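Local coordinates for aspartate aminotransferase (Plasmodium falciparum, PDB 3K7Y), which probably catalyses the pyridoxal-phosphate-dependent transfer of an amino group from L-aspartate to 2-oxoglutarate, giving oxaloacetate and L-glutamate, at residues C39-D42 with D43-H47; Q319-T322 with N323-L327; V391-I394 with A395-C399; Y374-N377 with N378-N382; F329-L332 with E333-K337. One frame throughout, in Å; residues are numbered along the deposited sequence.

Interaction 1 (C39-D42 with D43-H47); sequences CCND and DGDLH
Asn41 and Asp45 face each other across a tight reversal of the chain, and their backbones are joined by a short bond: Asn41 N gives its hydrogen to Asp45 O at 2.8 Å, with an N-H...O angle of 157°. The carbonyl of Asn41 is used as well, since Gly44 N reaches Asn41 O at 3.2 Å in a weaker bond that closes the type I turn from Asn41 to Gly44. A single residue thus pairs with both Gly44 and Asp45, the signature of a type I turn followed by a G1 bulge, and Gly44 has a positive phi of 63°, which favours glycine at this place in the bulge. One step further from the turn, His47 N makes a weak bond of 3.3 Å to Cys39 O, while Cys39 N is taken up by the hydroxyl of Tyr254.

The side chains fill in around this backbone frame. The CB of Asn41 lies 3.5 Å from Asp45 OD2. Cys40 SG, anti to the carbonyl carbon and beside the backbone N (chi1 -80°), rests 3.7 Å from Gly44 O, and Leu46 CD1 approaches Cys39 O to 3.9 Å. Cys39 SG sits obliquely to the imidazole of His47, 5.2 Å from the ring centre.

This loop precedes helix 50-62 and meets the second subunit, where Glu65 and Lys66 of that subunit pack on Asp45 and Leu46. The polar grip across the reversal is backbone to backbone, while three exposed aspartates spread apart round the turn, Asp42 packing on Arg320 of helix 304-335.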
loop_
_atom_site.group_PDB
_atom_site.type_symbol
_atom_site.label_atom_id
_atom_site.label_comp_id
_atom_site.label_asym_id
_atom_site.label_seq_id
_atom_site.Cartn_x
_atom_site.Cartn_y
_atom_site.Cartn_z
ATOM N N CYS A 39 -0.383 12.522 -17.506
ATOM C CA CYS A 39 -0.934 13.488 -18.435
ATOM C C CYS A 39 -0.271 14.859 -18.235
ATOM O O CYS A 39 -0.226 15.377 -17.113
ATOM C CB CYS A 39 -2.449 13.546 -18.259
ATOM S SG CYS A 39 -3.169 15.155 -18.503
ATOM N N CYS A 40 0.249 15.434 -19.324
ATOM C CA CYS A 40 1.027 16.689 -19.273
ATOM C C CYS A 40 0.201 17.960 -19.475
ATOM O O CYS A 40 -0.784 17.970 -20.215
ATOM C CB CYS A 40 2.200 16.661 -20.266
ATOM S SG CYS A 40 3.672 15.742 -19.678
ATOM N N ASN A 41 0.628 19.028 -18.806
ATOM C CA ASN A 41 0.009 20.351 -18.901
ATOM C C ASN A 41 0.352 21.036 -20.241
ATOM O O ASN A 41 0.949 20.410 -21.125
ATOM C CB ASN A 41 0.479 21.208 -17.713
ATOM C CG ASN A 41 -0.545 22.244 -17.274
ATOM O OD1 ASN A 41 -0.342 22.916 -16.264
ATOM N ND2 ASN A 41 -1.641 22.384 -18.019
ATOM N N ASP A 42 -0.035 22.306 -20.389
ATOM C CA ASP A 42 0.340 23.121 -21.554
ATOM C C ASP A 42 1.855 23.311 -21.615
ATOM O O ASP A 42 2.440 23.327 -22.705
ATOM C CB ASP A 42 -0.347 24.493 -21.512
ATOM C CG ASP A 42 -1.865 24.396 -21.522
ATOM O OD1 ASP A 42 -2.415 23.587 -22.300
ATOM O OD2 ASP A 42 -2.510 25.141 -20.752
ATOM N N ASP A 43 2.470 23.436 -20.433
ATOM C CA ASP A 43 3.916 23.643 -20.286
ATOM C C ASP A 43 4.700 22.330 -20.256
ATOM O O ASP A 43 5.869 22.310 -19.858
ATOM C CB ASP A 43 4.240 24.452 -19.014
ATOM C CG ASP A 43 3.492 25.770 -18.937
ATOM O OD1 ASP A 43 3.104 26.321 -19.993
ATOM O OD2 ASP A 43 3.298 26.257 -17.803
ATOM N N GLY A 44 4.055 21.241 -20.663
ATOM C CA GLY A 44 4.709 19.934 -20.729
ATOM C C GLY A 44 5.187 19.388 -19.393
ATOM O O GLY A 44 6.047 18.508 -19.352
ATOM N N ASP A 45 4.636 19.913 -18.302
ATOM C CA ASP A 45 4.909 19.399 -16.957
ATOM C C ASP A 45 3.616 18.874 -16.329
ATOM O O ASP A 45 2.523 19.259 -16.759
ATOM C CB ASP A 45 5.539 20.482 -16.075
ATOM C CG ASP A 45 4.805 21.811 -16.160
ATOM O OD1 ASP A 45 5.195 22.740 -15.418
ATOM O OD2 ASP A 45 3.852 21.930 -16.969
ATOM N N LEU A 46 3.744 18.020 -15.312
ATOM C CA LEU A 46 2.602 17.279 -14.757
ATOM C C LEU A 46 1.374 18.126 -14.424
ATOM O O LEU A 46 1.488 19.265 -13.966
ATOM C CB LEU A 46 3.022 16.484 -13.520
ATOM C CG LEU A 46 1.897 15.665 -12.871
ATOM C CD1 LEU A 46 1.553 14.459 -13.728
ATOM C CD2 LEU A 46 2.242 15.253 -11.443
ATOM N N HIS A 47 0.204 17.538 -14.644
ATOM C CA HIS A 47 -1.063 18.222 -14.425
ATOM C C HIS A 47 -1.552 18.158 -12.980
ATOM O O HIS A 47 -1.197 17.236 -12.235
ATOM C CB HIS A 47 -2.143 17.640 -15.338
ATOM C CG HIS A 47 -3.480 18.292 -15.173
ATOM N ND1 HIS A 47 -4.595 17.604 -14.749
ATOM C CD2 HIS A 47 -3.873 19.579 -15.345
ATOM C CE1 HIS A 47 -5.624 18.431 -14.693
ATOM N NE2 HIS A 47 -5.212 19.636 -15.050
#

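Interaction 2 (Q319-T322 with N323-L327)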
loop_
_atom_site.group_PDB
_atom_site.type_symbol
_atom_site.label_atom_id
_atom_site.label_comp_id
_atom_site.label_asym_id
_atom_site.label_seq_id
_atom_site.Cartn_x
_atom_site.Cartn_y
_atom_site.Cartn_z
ATOM N N GLN A 319 -11.814 16.945 -23.797
ATOM C CA GLN A 319 -11.941 17.738 -25.019
ATOM C C GLN A 319 -10.535 18.042 -25.556
ATOM O O GLN A 319 -10.169 17.567 -26.628
ATOM C CB GLN A 319 -12.764 19.028 -24.803
ATOM C CG GLN A 319 -11.920 20.316 -24.582
ATOM C CD GLN A 319 -12.717 21.631 -24.533
ATOM O OE1 GLN A 319 -13.949 21.636 -24.480
ATOM N NE2 GLN A 319 -11.998 22.754 -24.547
ATOM N N ARG A 320 -9.731 18.778 -24.784
ATOM C CA ARG A 320 -8.421 19.232 -25.252
ATOM C C ARG A 320 -7.609 18.064 -25.801
ATOM O O ARG A 320 -7.017 18.164 -26.876
ATOM C CB ARG A 320 -7.647 19.964 -24.149
ATOM C CG ARG A 320 -6.243 20.388 -24.584
ATOM C CD ARG A 320 -5.332 20.893 -23.432
ATOM N NE ARG A 320 -4.745 19.844 -22.574
ATOM C CZ ARG A 320 -3.802 18.959 -22.924
ATOM N NH1 ARG A 320 -3.300 18.913 -24.157
ATOM N NH2 ARG A 320 -3.370 18.084 -22.022
ATOM N N ILE A 321 -7.607 16.956 -25.065
ATOM C CA ILE A 321 -6.899 15.756 -25.479
ATOM C C ILE A 321 -7.405 15.269 -26.830
ATOM O O ILE A 321 -6.641 15.281 -27.790
ATOM C CB ILE A 321 -6.939 14.654 -24.406
ATOM C CG1 ILE A 321 -6.050 15.061 -23.221
ATOM C CG2 ILE A 321 -6.454 13.340 -24.984
ATOM C CD1 ILE A 321 -6.284 14.286 -21.933
ATOM N N THR A 322 -8.679 14.885 -26.941
ATOM C CA THR A 322 -9.130 14.325 -28.216
ATOM C C THR A 322 -8.894 15.329 -29.350
ATOM O O THR A 322 -8.679 14.924 -30.487
ATOM C CB THR A 322 -10.574 13.736 -28.203
ATOM O OG1 THR A 322 -11.517 14.757 -28.479
ATOM C CG2 THR A 322 -10.916 13.079 -26.888
ATOM N N ASN A 323 -8.873 16.624 -29.017
ATOM C CA ASN A 323 -8.533 17.700 -29.976
ATOM C C ASN A 323 -7.062 17.646 -30.395
ATOM O O ASN A 323 -6.742 17.586 -31.583
ATOM C CB ASN A 323 -8.874 19.101 -29.419
ATOM C CG ASN A 323 -10.388 19.346 -29.281
ATOM O OD1 ASN A 323 -11.208 18.482 -29.606
ATOM N ND2 ASN A 323 -10.755 20.531 -28.786
ATOM N N ASN A 324 -6.178 17.672 -29.402
ATOM C CA ASN A 324 -4.747 17.438 -29.584
ATOM C C ASN A 324 -4.408 16.217 -30.487
ATOM O O ASN A 324 -3.487 16.281 -31.295
ATOM C CB ASN A 324 -4.108 17.259 -28.208
ATOM C CG ASN A 324 -2.766 17.962 -28.077
ATOM O OD1 ASN A 324 -2.493 18.942 -28.783
ATOM N ND2 ASN A 324 -1.925 17.480 -27.150
ATOM N N ARG A 325 -5.149 15.115 -30.333
ATOM C CA ARG A 325 -5.022 13.920 -31.184
ATOM C C ARG A 325 -5.441 14.179 -32.634
ATOM O O ARG A 325 -4.755 13.758 -33.576
ATOM C CB ARG A 325 -5.855 12.766 -30.612
ATOM C CG ARG A 325 -5.784 11.461 -31.407
ATOM C CD ARG A 325 -6.866 10.479 -30.988
ATOM N NE ARG A 325 -6.580 9.830 -29.712
ATOM C CZ ARG A 325 -6.960 10.298 -28.523
ATOM N NH1 ARG A 325 -7.643 11.436 -28.433
ATOM N NH2 ARG A 325 -6.660 9.629 -27.413
ATOM N N ILE A 326 -6.576 14.850 -32.815
ATOM C CA ILE A 326 -7.008 15.273 -34.152
ATOM C C ILE A 326 -5.916 16.111 -34.831
ATOM O O ILE A 326 -5.430 15.741 -35.895
ATOM C CB ILE A 326 -8.388 15.991 -34.111
ATOM C CG1 ILE A 326 -9.497 14.953 -34.032
ATOM C CG2 ILE A 326 -8.599 16.918 -35.315
ATOM C CD1 ILE A 326 -10.721 15.466 -33.358
ATOM N N LEU A 327 -5.509 17.206 -34.184
ATOM C CA LEU A 327 -4.440 18.069 -34.689
ATOM C C LEU A 327 -3.241 17.246 -35.124
ATOM O O LEU A 327 -2.723 17.413 -36.233
ATOM C CB LEU A 327 -3.983 19.057 -33.610
ATOM C CG LEU A 327 -3.048 20.226 -33.962
ATOM C CD1 LEU A 327 -2.390 20.738 -32.706
ATOM C CD2 LEU A 327 -1.969 19.874 -34.944
#
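About two and a half turns of the long helix 304-335 set Arg320 beside Asn324 and Thr322 against Arg325, in a regular alpha-helical pattern. Four successive i to i+4 bonds run through it; the shortest joins Asn324 N to Arg320 O at 2.7 Å, and the longest joins Ile326 N to Thr322 O at 3.1 Å.

Arg320 and Asn324 project from the helix side by side in the same direction, with guanidinium and amide planes 73° apart. Both ends are donors: Arg320 NH1 and Asn324 ND2 stand 3.6 Å apart without bonding, and ND2 gives its hydrogen to Ile386 O instead. Ile321 CG1 lies over one face of the Arg320 guanidinium, toward its rim.

Arg325 behaves differently. Its chain leaves with CG anti to the backbone N and then bends at chi3 (-76°), turning the guanidinium back along the helix. NH2 binds the carbonyls of Gly353 and Phe355, and NE makes a weak bond to Ser356 OG, so the helix is tied to strand 355-357 and the loop leading into it. Thr322 CA sits at the edge of the guanidinium, in its plane, 3.3 Å from Arg325 NH1, and Ile321 CG2 is 4.1 Å from the same nitrogen.

Interaction 3 (V391-I394 with A395-C399); sequences VDYI and ADKIC
Tyr393 and Lys397 meet one helical turn apart, the aliphatic chain of the lysine crossing the phenol ring at a slant. Lys397 CG lies over one face, shifted toward the rim, 4.0 Å from the ring centre and 17° off its normal, a CH-pi contact. Bends at chi2 (-50°) and chi4 then curl the chain round, so that Lys397 NZ comes to 3.3 Å from Tyr393 CE1. A long salt bridge also joins Lys397 NZ to Asp396 OD2 at 3.9 Å.

Asp392 and Asp396 point the same way from the helix with carboxylate planes only 10° apart. Their OD2 atoms are 4.3 Å from each other, a like-charge pairing that the lysine probably eases on the Asp396 side, where Tyr339 OH also bonds OD1. Asp392 OD2 also lies near Tyr335 OH.

A different flank is apolar: Ile394 CG2 touches Ile398 CD1 at 4.2 Å; Ile394 packs on Phe328, and Ala395 and Ile398 on Leu332. Regular i to i+4 backbone bonds set the spacing. Polar residues on one flank and aliphatic ones on another mark an amphipathic helix, here the chain's last, laid against helix 304-335 in the small domain of a fold-type I aminotransferase.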
loop_
_atom_site.group_PDB
_atom_site.type_symbol
_atom_site.label_atom_id
_atom_site.label_comp_id
_atom_site.label_asym_id
_atom_site.label_seq_id
_atom_site.Cartn_x
_atom_site.Cartn_y
_atom_site.Cartn_z
ATOM N N VAL A 391 4.328 19.784 -32.341
ATOM C CA VAL A 391 3.808 19.109 -33.531
ATOM C C VAL A 391 4.790 19.019 -34.705
ATOM O O VAL A 391 5.106 17.918 -35.154
ATOM C CB VAL A 391 2.465 19.705 -34.008
ATOM C CG1 VAL A 391 1.328 19.179 -33.169
ATOM C CG2 VAL A 391 2.502 21.234 -33.986
ATOM N N ASP A 392 5.279 20.163 -35.188
ATOM C CA ASP A 392 6.202 20.163 -36.321
ATOM C C ASP A 392 7.319 19.170 -36.078
ATOM O O ASP A 392 7.391 18.144 -36.748
ATOM C CB ASP A 392 6.769 21.568 -36.612
ATOM C CG ASP A 392 8.030 21.548 -37.530
ATOM O OD1 ASP A 392 8.786 22.553 -37.528
ATOM O OD2 ASP A 392 8.273 20.541 -38.249
ATOM N N TYR A 393 8.173 19.468 -35.106
ATOM C CA TYR A 393 9.350 18.648 -34.882
ATOM C C TYR A 393 8.986 17.159 -34.873
ATOM O O TYR A 393 9.545 16.366 -35.640
ATOM C CB TYR A 393 10.066 19.055 -33.598
ATOM C CG TYR A 393 11.343 18.291 -33.391
ATOM C CD1 TYR A 393 12.469 18.557 -34.175
ATOM C CD2 TYR A 393 11.427 17.280 -32.430
ATOM C CE1 TYR A 393 13.656 17.844 -33.997
ATOM C CE2 TYR A 393 12.609 16.561 -32.241
ATOM C CZ TYR A 393 13.720 16.848 -33.023
ATOM O OH TYR A 393 14.893 16.144 -32.845
ATOM N N ILE A 394 8.022 16.800 -34.031
ATOM C CA ILE A 394 7.590 15.418 -33.879
ATOM C C ILE A 394 7.158 14.807 -35.214
ATOM O O ILE A 394 7.696 13.780 -35.646
ATOM C CB ILE A 394 6.425 15.310 -32.875
ATOM C CG1 ILE A 394 6.852 15.812 -31.498
ATOM C CG2 ILE A 394 5.947 13.879 -32.775
ATOM C CD1 ILE A 394 5.720 15.961 -30.530
ATOM N N ALA A 395 6.189 15.459 -35.852
ATOM C CA ALA A 395 5.531 14.939 -37.040
ATOM C C ALA A 395 6.534 14.801 -38.166
ATOM O O ALA A 395 6.559 13.781 -38.862
ATOM C CB ALA A 395 4.371 15.841 -37.443
ATOM N N ASP A 396 7.372 15.821 -38.314
ATOM C CA ASP A 396 8.497 15.769 -39.226
ATOM C C ASP A 396 9.346 14.524 -38.970
ATOM O O ASP A 396 9.425 13.648 -39.826
ATOM C CB ASP A 396 9.335 17.045 -39.113
ATOM C CG ASP A 396 10.540 17.040 -40.030
ATOM O OD1 ASP A 396 10.677 16.135 -40.887
ATOM O OD2 ASP A 396 11.360 17.960 -39.884
ATOM N N LYS A 397 9.947 14.428 -37.788
ATOM C CA LYS A 397 10.849 13.320 -37.483
ATOM C C LYS A 397 10.252 11.920 -37.692
ATOM O O LYS A 397 10.975 10.988 -38.058
ATOM C CB LYS A 397 11.426 13.456 -36.073
ATOM C CG LYS A 397 12.471 14.577 -35.907
ATOM C CD LYS A 397 13.564 14.512 -36.972
ATOM C CE LYS A 397 14.570 15.639 -36.828
ATOM N NZ LYS A 397 13.988 16.969 -37.165
ATOM N N ILE A 398 8.940 11.790 -37.468
ATOM C CA ILE A 398 8.194 10.546 -37.685
ATOM C C ILE A 398 8.193 10.165 -39.149
ATOM O O ILE A 398 8.387 9.005 -39.506
ATOM C CB ILE A 398 6.729 10.687 -37.230
ATOM C CG1 ILE A 398 6.608 10.505 -35.712
ATOM C CG2 ILE A 398 5.842 9.661 -37.938
ATOM C CD1 ILE A 398 5.170 10.503 -35.194
ATOM N N CYS A 399 7.952 11.158 -39.995
ATOM C CA CYS A 399 7.952 10.961 -41.431
ATOM C C CYS A 399 9.380 10.729 -41.897
ATOM O O CYS A 399 9.669 9.709 -42.513
ATOM C CB CYS A 399 7.318 12.168 -42.124
ATOM S SG CYS A 399 5.551 12.427 -41.684
#

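Interaction 4 (Y374-N377 with N378-N382); sequences YIIN and NGRIN
Ile376 is the hub of this turn, touching Asn378 with one branch and Arg380 with the other. Its CD1 methyl reaches the arginine, 3.2 Å from Arg380 NE and 3.6 Å from Arg380 CB, and also lies 3.3 Å from the carbonyl Arg380 O. The two side chains pass each other at a slant, so the methyl fits into the bend of the arginine without lining up along it. That bend is at chi3 (84°), after a chain that sets out with CG anti to the backbone N.

The CG2 branch of Ile376 serves Asn378: the two side chains lie alongside, pointing the same way, with Ile376 CG2 4.2 Å from Asn378 CG. Beneath them the backbone makes a type I turn from Ile376 to Gly379. Gly379 N donates to Ile376 O at 3.2 Å in an almost straight bond of 173°, although the donor stands well above the carbonyl plane. Gly379 follows with a positive phi at which a CB would run into the preceding carbonyl oxygen. Ile375 CG1 adds a looser touch, 4.5 Å from Ile381 CG1.

From here the chain enters strand 380-382, antiparallel to strand 355-357. The far end of Arg380 has its own partners, NH1 on Asn185 OD1, NH2 on Ser35 O, and a cation-pi contact with Phe355; Asn185 binds the cofactor. The chemistry is therefore divided along one side chain: Ile376 CD1 packs on the arginine from CB to NE, while hydrogen bonds from NH1 and NH2 hold the guanidinium beside the pyridoxal phosphate pocket.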
loop_
_atom_site.group_PDB
_atom_site.type_symbol
_atom_site.label_atom_id
_atom_site.label_comp_id
_atom_site.label_asym_id
_atom_site.label_seq_id
_atom_site.Cartn_x
_atom_site.Cartn_y
_atom_site.Cartn_z
ATOM N N TYR A 374 10.828 10.106 -27.232
ATOM C CA TYR A 374 10.632 8.764 -26.652
ATOM C C TYR A 374 9.171 8.283 -26.620
ATOM O O TYR A 374 8.250 9.030 -26.296
ATOM C CB TYR A 374 11.318 8.636 -25.272
ATOM C CG TYR A 374 12.721 9.185 -25.276
ATOM C CD1 TYR A 374 12.975 10.491 -24.860
ATOM C CD2 TYR A 374 13.791 8.419 -25.731
ATOM C CE1 TYR A 374 14.269 11.020 -24.882
ATOM C CE2 TYR A 374 15.101 8.936 -25.765
ATOM C CZ TYR A 374 15.330 10.239 -25.337
ATOM O OH TYR A 374 16.606 10.774 -25.350
ATOM N N ILE A 375 9.010 7.001 -26.933
ATOM C CA ILE A 375 7.748 6.388 -27.343
ATOM C C ILE A 375 7.833 4.914 -26.931
ATOM O O ILE A 375 8.920 4.357 -26.928
ATOM C CB ILE A 375 7.623 6.514 -28.883
ATOM C CG1 ILE A 375 6.673 5.483 -29.486
ATOM C CG2 ILE A 375 9.000 6.329 -29.523
ATOM C CD1 ILE A 375 7.079 5.016 -30.878
ATOM N N ILE A 376 6.719 4.279 -26.583
ATOM C CA ILE A 376 6.776 2.868 -26.177
ATOM C C ILE A 376 7.067 1.916 -27.365
ATOM O O ILE A 376 6.686 2.174 -28.506
ATOM C CB ILE A 376 5.516 2.418 -25.364
ATOM C CG1 ILE A 376 5.238 3.374 -24.197
ATOM C CG2 ILE A 376 5.656 0.981 -24.843
ATOM C CD1 ILE A 376 4.048 4.362 -24.459
ATOM N N ASN A 377 7.761 0.820 -27.063
ATOM C CA ASN A 377 8.156 -0.223 -28.030
ATOM C C ASN A 377 7.069 -0.730 -28.966
ATOM O O ASN A 377 7.382 -1.253 -30.041
ATOM C CB ASN A 377 8.736 -1.436 -27.281
ATOM C CG ASN A 377 9.865 -1.050 -26.351
ATOM O OD1 ASN A 377 9.696 -1.008 -25.118
ATOM N ND2 ASN A 377 11.026 -0.720 -26.938
ATOM N N ASN A 378 5.807 -0.608 -28.559
ATOM C CA ASN A 378 4.693 -1.207 -29.313
ATOM C C ASN A 378 3.872 -0.261 -30.213
ATOM O O ASN A 378 2.990 -0.721 -30.953
ATOM C CB ASN A 378 3.769 -2.025 -28.380
ATOM C CG ASN A 378 3.053 -1.171 -27.311
ATOM O OD1 ASN A 378 2.447 -1.717 -26.394
ATOM N ND2 ASN A 378 3.125 0.147 -27.427
ATOM N N GLY A 379 4.164 1.039 -30.144
ATOM C CA GLY A 379 3.402 2.037 -30.863
ATOM C C GLY A 379 2.623 3.031 -30.007
ATOM O O GLY A 379 2.233 4.076 -30.515
ATOM N N ARG A 380 2.380 2.725 -28.726
ATOM C CA ARG A 380 1.577 3.598 -27.827
ATOM C C ARG A 380 2.145 5.017 -27.669
ATOM O O ARG A 380 3.368 5.213 -27.615
ATOM C CB ARG A 380 1.391 2.965 -26.446
ATOM C CG ARG A 380 0.317 3.660 -25.607
ATOM C CD ARG A 380 0.219 3.126 -24.176
ATOM N NE ARG A 380 1.190 3.737 -23.262
ATOM C CZ ARG A 380 1.286 3.458 -21.963
ATOM N NH1 ARG A 380 0.470 2.571 -21.393
ATOM N NH2 ARG A 380 2.200 4.078 -21.220
ATOM N N ILE A 381 1.268 6.009 -27.575
ATOM C CA ILE A 381 1.720 7.396 -27.627
ATOM C C ILE A 381 0.988 8.302 -26.676
ATOM O O ILE A 381 -0.226 8.489 -26.791
ATOM C CB ILE A 381 1.567 7.948 -29.036
ATOM C CG1 ILE A 381 2.883 7.844 -29.785
ATOM C CG2 ILE A 381 1.089 9.392 -29.037
ATOM C CD1 ILE A 381 2.682 8.063 -31.255
ATOM N N ASN A 382 1.741 8.885 -25.753
ATOM C CA ASN A 382 1.192 9.864 -24.849
ATOM C C ASN A 382 0.871 11.150 -25.614
ATOM O O ASN A 382 1.766 11.940 -25.933
ATOM C CB ASN A 382 2.151 10.129 -23.691
ATOM C CG ASN A 382 1.466 10.785 -22.522
ATOM O OD1 ASN A 382 0.307 10.501 -22.245
ATOM N ND2 ASN A 382 2.174 11.676 -21.830
#

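Interaction 5 (F329-L332 with E333-K337)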
loop_
_atom_site.group_PDB
_atom_site.type_symbol
_atom_site.label_atom_id
_atom_site.label_comp_id
_atom_site.label_asym_id
_atom_site.label_seq_id
_atom_site.Cartn_x
_atom_site.Cartn_y
_atom_site.Cartn_z
ATOM N N PHE A 329 -2.500 14.018 -36.073
ATOM C CA PHE A 329 -2.484 13.242 -37.317
ATOM C C PHE A 329 -2.647 14.133 -38.526
ATOM O O PHE A 329 -2.268 13.760 -39.634
ATOM C CB PHE A 329 -3.545 12.137 -37.308
ATOM C CG PHE A 329 -3.331 11.124 -36.224
ATOM C CD1 PHE A 329 -2.347 10.148 -36.350
ATOM C CD2 PHE A 329 -4.087 11.165 -35.069
ATOM C CE1 PHE A 329 -2.120 9.233 -35.348
ATOM C CE2 PHE A 329 -3.874 10.247 -34.058
ATOM C CZ PHE A 329 -2.885 9.281 -34.197
ATOM N N ASN A 330 -3.205 15.314 -38.312
ATOM C CA ASN A 330 -3.317 16.283 -39.387
ATOM C C ASN A 330 -1.962 16.892 -39.783
ATOM O O ASN A 330 -1.748 17.268 -40.946
ATOM C CB ASN A 330 -4.348 17.357 -39.047
ATOM C CG ASN A 330 -5.773 16.872 -39.224
ATOM O OD1 ASN A 330 -6.685 17.385 -38.583
ATOM N ND2 ASN A 330 -5.977 15.893 -40.102
ATOM N N LYS A 331 -1.049 16.985 -38.819
ATOM C CA LYS A 331 0.297 17.439 -39.127
ATOM C C LYS A 331 1.092 16.334 -39.823
ATOM O O LYS A 331 2.024 16.611 -40.589
ATOM C CB LYS A 331 1.011 17.940 -37.874
ATOM C CG LYS A 331 0.471 19.276 -37.351
ATOM C CD LYS A 331 1.155 20.497 -37.979
ATOM C CE LYS A 331 0.522 21.794 -37.497
ATOM N NZ LYS A 331 1.143 22.991 -38.119
ATOM N N LEU A 332 0.696 15.086 -39.575
ATOM C CA LEU A 332 1.333 13.921 -40.185
ATOM C C LEU A 332 0.797 13.672 -41.579
ATOM O O LEU A 332 1.512 13.140 -42.427
ATOM C CB LEU A 332 1.121 12.662 -39.336
ATOM C CG LEU A 332 1.896 12.439 -38.036
ATOM C CD1 LEU A 332 1.452 11.147 -37.401
ATOM C CD2 LEU A 332 3.380 12.392 -38.302
ATOM N N GLU A 333 -0.462 14.037 -41.817
ATOM C CA GLU A 333 -1.006 13.949 -43.166
ATOM C C GLU A 333 -0.240 14.936 -44.048
ATOM O O GLU A 333 -0.015 14.662 -45.227
ATOM C CB GLU A 333 -2.504 14.259 -43.208
ATOM C CG GLU A 333 -2.821 15.754 -43.130
ATOM C CD GLU A 333 -3.927 16.204 -44.085
ATOM O OE1 GLU A 333 -5.093 15.786 -43.876
ATOM O OE2 GLU A 333 -3.633 16.986 -45.037
ATOM N N THR A 334 0.154 16.071 -43.456
ATOM C CA THR A 334 0.914 17.120 -44.143
ATOM C C THR A 334 2.364 16.719 -44.364
ATOM O O THR A 334 2.740 16.398 -45.481
ATOM C CB THR A 334 0.844 18.480 -43.411
ATOM O OG1 THR A 334 -0.506 18.954 -43.432
ATOM C CG2 THR A 334 1.741 19.515 -44.089
ATOM N N TYR A 335 3.180 16.721 -43.312
ATOM C CA TYR A 335 4.624 16.477 -43.471
ATOM C C TYR A 335 4.924 15.259 -44.301
ATOM O O TYR A 335 5.889 15.234 -45.063
ATOM C CB TYR A 335 5.308 16.356 -42.122
ATOM C CG TYR A 335 5.494 17.696 -41.509
ATOM C CD1 TYR A 335 6.684 18.396 -41.673
ATOM C CD2 TYR A 335 4.457 18.299 -40.813
ATOM C CE1 TYR A 335 6.844 19.660 -41.127
ATOM C CE2 TYR A 335 4.602 19.554 -40.268
ATOM C CZ TYR A 335 5.794 20.230 -40.425
ATOM O OH TYR A 335 5.923 21.468 -39.864
ATOM N N GLN A 336 4.078 14.252 -44.128
ATOM C CA GLN A 336 4.010 13.095 -44.995
ATOM C C GLN A 336 4.306 13.403 -46.475
ATOM O O GLN A 336 5.081 12.683 -47.098
ATOM C CB GLN A 336 2.622 12.487 -44.865
ATOM C CG GLN A 336 2.547 11.066 -45.318
ATOM C CD GLN A 336 1.139 10.567 -45.455
ATOM O OE1 GLN A 336 0.843 9.451 -45.042
ATOM N NE2 GLN A 336 0.259 11.380 -46.049
ATOM N N LYS A 337 3.685 14.465 -47.011
ATOM C CA LYS A 337 3.848 14.924 -48.403
ATOM C C LYS A 337 5.294 15.244 -48.791
ATOM O O LYS A 337 5.715 14.988 -49.925
ATOM C CB LYS A 337 3.036 16.202 -48.651
ATOM C CG LYS A 337 1.523 16.083 -48.679
ATOM C CD LYS A 337 0.908 17.484 -48.828
ATOM C CE LYS A 337 -0.387 17.647 -48.031
ATOM N NZ LYS A 337 -0.563 19.064 -47.585
#
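Tyr335 turns the edge of its ring to the backbone of the preceding turn, overlapping Lys331: the carbonyl oxygen Lys331 O lies in the ring plane, 3.0 Å from Tyr335 CD2. With its CG anti to the carbonyl carbon (chi1 -77°), the phenol is directed along the lysine chain, and Lys331 CD comes within 4.2 Å of Tyr335 CE2. The same oxygen accepts the helical bond from Tyr335 N at 3.0 Å, an N-H...O angle of 162°, so one carbonyl meets both the amide and the ring edge of a single residue.

Two residues earlier, Glu333 N donates to Phe329 O at 2.8 Å. The neighbouring bonds onto Asn330 O and Leu332 O are less certain, because the positions of those two oxygens are in doubt.

Leu332 packs on Ala395 and Ile398 of helix 390-403, and Phe329 meets the ring of Tyr348. Gln336, the first residue to depart from helical backbone angles, makes a weak bond from its NE2 to Glu333 O at 3.4 Å. Its OE1 accepts a hydrogen bond from Tyr343 N, so that where helix 304-335 ends, a side-chain amide takes up a backbone donor of the following loop; the tyrosine ring edge merely approaches its carbonyl.

How the interactions relate
Interactions 2 and 5 are successive parts of helix 304-335, their centres 15 Å apart, and interaction 3 lies on helix 390-403 packed against it. Interactions 3 and 5 touch most, through Ile398 CG2 and Leu332 CD2, 3.7 Å apart, and a probable hydrogen bond between Asp392 OD2 and Tyr335 OH at 3.0 Å; 319-327 meets 391-399 where Leu327 packs on Val391. The 39-47 loop reaches the same long helix, Cys40 O packing near Arg320 NH2. Interaction 4, buried and close to the cofactor, relies on aliphatic packing round an arginine; the partly buried helical contacts combine backbone bonds with polar flanks. Interaction 1, at the subunit boundary, is partly buried, with exposed aspartates at its turn and buried cysteines behind.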